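Local coordinates for protein transcriptional regulator, TetR family (Vibrio parahaemolyticus, PDB 3HE0) that probably acts as a TetR-type transcription factor, binding regulatory DNA through a helix-turn-helix domain, at residues S27-L32 with H57-V62. Residues are numbered along the deposited sequence; the frame is centred on the assembly and turned at random.
Sequences SGFQGL and HLLEEV. With SO4 (sulfate ion), chain D.
In the apolar packing of the TetR-type DNA-binding domain, F29 and L32 from the loop after helix 13-27 meet L58, L59 and V62 on one side of helix 55-74. L59 fills the middle: its methyl CD2 lies 3.9 Å from F29 CD1, at the edge of the ring and near its plane, and 3.8 Å from L32 CD2. L59 runs past F29 and L32 in the opposite direction to each. F29 CG stands beside its own backbone N (chi1 -71°), which swings the ring toward the helix; farther along the ring, CE1 comes obliquely to V62 CG1 at 4.3 Å. L32 crosses L58 at about a right angle, and their CD2 methyls touch at 3.8 Å. With CG anti to the backbone N (chi1 -172°), L32 brings CD2 to the CD2 methyls of both leucines. This loop leads into helix 34-41, at the start of the predicted helix-turn-helix, so the contact joins the entry to that motif to the long helix 55-74. V62 also packs on L17, A20 and I24 of helix 13-27, and L58 on M34 and L37. F29 and L32 are the first and last residues of a type I turn, closed by L32 N to F29 O at 3.2 Å. At the backbone of F29 and Q30 a sulfate, probably picked up from the crystallisation solution, accepts a hydrogen bond at O2 from Q30 N (3.2 Å) and a weak one at O1 from Q30 NE2. R109 of this chain and R109 of the second subunit also bind the anion.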
# COMPACT_ATOMS: atom_id res chain seq x y z
N SER A 27 7.77 -12.61 9.84
CA SER A 27 8.83 -11.77 10.39
C SER A 27 9.79 -11.19 9.32
O SER A 27 10.95 -10.88 9.61
CB SER A 27 9.57 -12.52 11.52
OG SER A 27 9.56 -13.93 11.31
N GLY A 28 9.30 -11.04 8.09
CA GLY A 28 10.00 -10.30 7.03
C GLY A 28 11.23 -10.89 6.33
O GLY A 28 11.84 -11.87 6.82
N PHE A 29 11.59 -10.26 5.21
CA PHE A 29 12.74 -10.65 4.37
C PHE A 29 14.10 -10.72 5.10
O PHE A 29 14.77 -11.76 5.06
CB PHE A 29 12.87 -9.70 3.15
CG PHE A 29 11.78 -9.89 2.12
CD1 PHE A 29 11.95 -10.80 1.06
CD2 PHE A 29 10.60 -9.17 2.17
CE1 PHE A 29 10.95 -10.99 0.11
CE2 PHE A 29 9.60 -9.36 1.20
CZ PHE A 29 9.78 -10.27 0.18
N GLN A 30 14.49 -9.64 5.76
CA GLN A 30 15.82 -9.56 6.43
C GLN A 30 15.99 -10.57 7.58
O GLN A 30 17.11 -10.98 7.91
CB GLN A 30 16.07 -8.14 6.97
CG GLN A 30 16.21 -7.05 5.90
CD GLN A 30 16.29 -5.65 6.51
OE1 GLN A 30 17.19 -5.35 7.29
NE2 GLN A 30 15.33 -4.80 6.15
N GLY A 31 14.87 -10.95 8.20
CA GLY A 31 14.90 -11.87 9.32
C GLY A 31 15.24 -13.30 8.95
O GLY A 31 15.71 -14.05 9.80
N LEU A 32 15.05 -13.66 7.68
CA LEU A 32 15.06 -15.05 7.27
C LEU A 32 16.39 -15.73 7.53
O LEU A 32 17.46 -15.25 7.16
CB LEU A 32 14.69 -15.16 5.79
CG LEU A 32 14.48 -16.58 5.26
CD1 LEU A 32 13.13 -17.13 5.66
CD2 LEU A 32 14.59 -16.58 3.78
N HIS A 57 19.12 -15.32 -3.67
CA HIS A 57 18.38 -15.96 -4.77
C HIS A 57 17.06 -16.52 -4.32
O HIS A 57 16.05 -16.36 -4.99
CB HIS A 57 19.22 -17.02 -5.48
CG HIS A 57 20.23 -16.43 -6.40
ND1 HIS A 57 21.48 -16.04 -5.97
CD2 HIS A 57 20.15 -16.12 -7.71
CE1 HIS A 57 22.15 -15.54 -6.99
NE2 HIS A 57 21.36 -15.56 -8.05
N LEU A 58 17.06 -17.12 -3.15
CA LEU A 58 15.80 -17.57 -2.53
C LEU A 58 14.80 -16.41 -2.41
O LEU A 58 13.65 -16.56 -2.78
CB LEU A 58 16.04 -18.19 -1.16
CG LEU A 58 14.82 -18.60 -0.34
CD1 LEU A 58 13.98 -19.67 -1.06
CD2 LEU A 58 15.37 -19.11 0.99
N LEU A 59 15.24 -15.26 -1.93
CA LEU A 59 14.32 -14.11 -1.76
C LEU A 59 13.68 -13.70 -3.09
O LEU A 59 12.47 -13.44 -3.15
CB LEU A 59 15.01 -12.91 -1.05
CG LEU A 59 15.51 -13.25 0.38
CD1 LEU A 59 16.18 -12.11 1.15
CD2 LEU A 59 14.37 -13.81 1.22
N GLU A 60 14.47 -13.68 -4.15
CA GLU A 60 13.94 -13.30 -5.46
C GLU A 60 12.88 -14.27 -5.93
O GLU A 60 11.89 -13.87 -6.57
CB GLU A 60 15.07 -13.22 -6.50
CG GLU A 60 14.61 -12.75 -7.88
CD GLU A 60 13.95 -11.33 -7.87
OE1 GLU A 60 14.26 -10.47 -6.98
OE2 GLU A 60 13.10 -11.09 -8.77
N GLU A 61 13.10 -15.55 -5.64
CA GLU A 61 12.18 -16.59 -6.06
C GLU A 61 10.93 -16.46 -5.23
O GLU A 61 9.85 -16.75 -5.71
CB GLU A 61 12.78 -17.99 -5.86
CG GLU A 61 13.93 -18.29 -6.78
CD GLU A 61 13.53 -18.10 -8.23
OE1 GLU A 61 12.48 -18.67 -8.62
OE2 GLU A 61 14.22 -17.34 -8.96
N VAL A 62 11.08 -16.06 -3.98
CA VAL A 62 9.90 -15.80 -3.16
C VAL A 62 9.05 -14.66 -3.79
O VAL A 62 7.87 -14.83 -4.04
CB VAL A 62 10.30 -15.51 -1.67
CG1 VAL A 62 9.19 -14.79 -0.93
CG2 VAL A 62 10.64 -16.83 -0.96
S SO4 D . 11.89 -6.69 5.92
O1 SO4 D . 12.87 -6.84 4.85
O2 SO4 D . 12.03 -7.82 6.84
O3 SO4 D . 10.55 -6.62 5.33
O4 SO4 D . 12.19 -5.49 6.69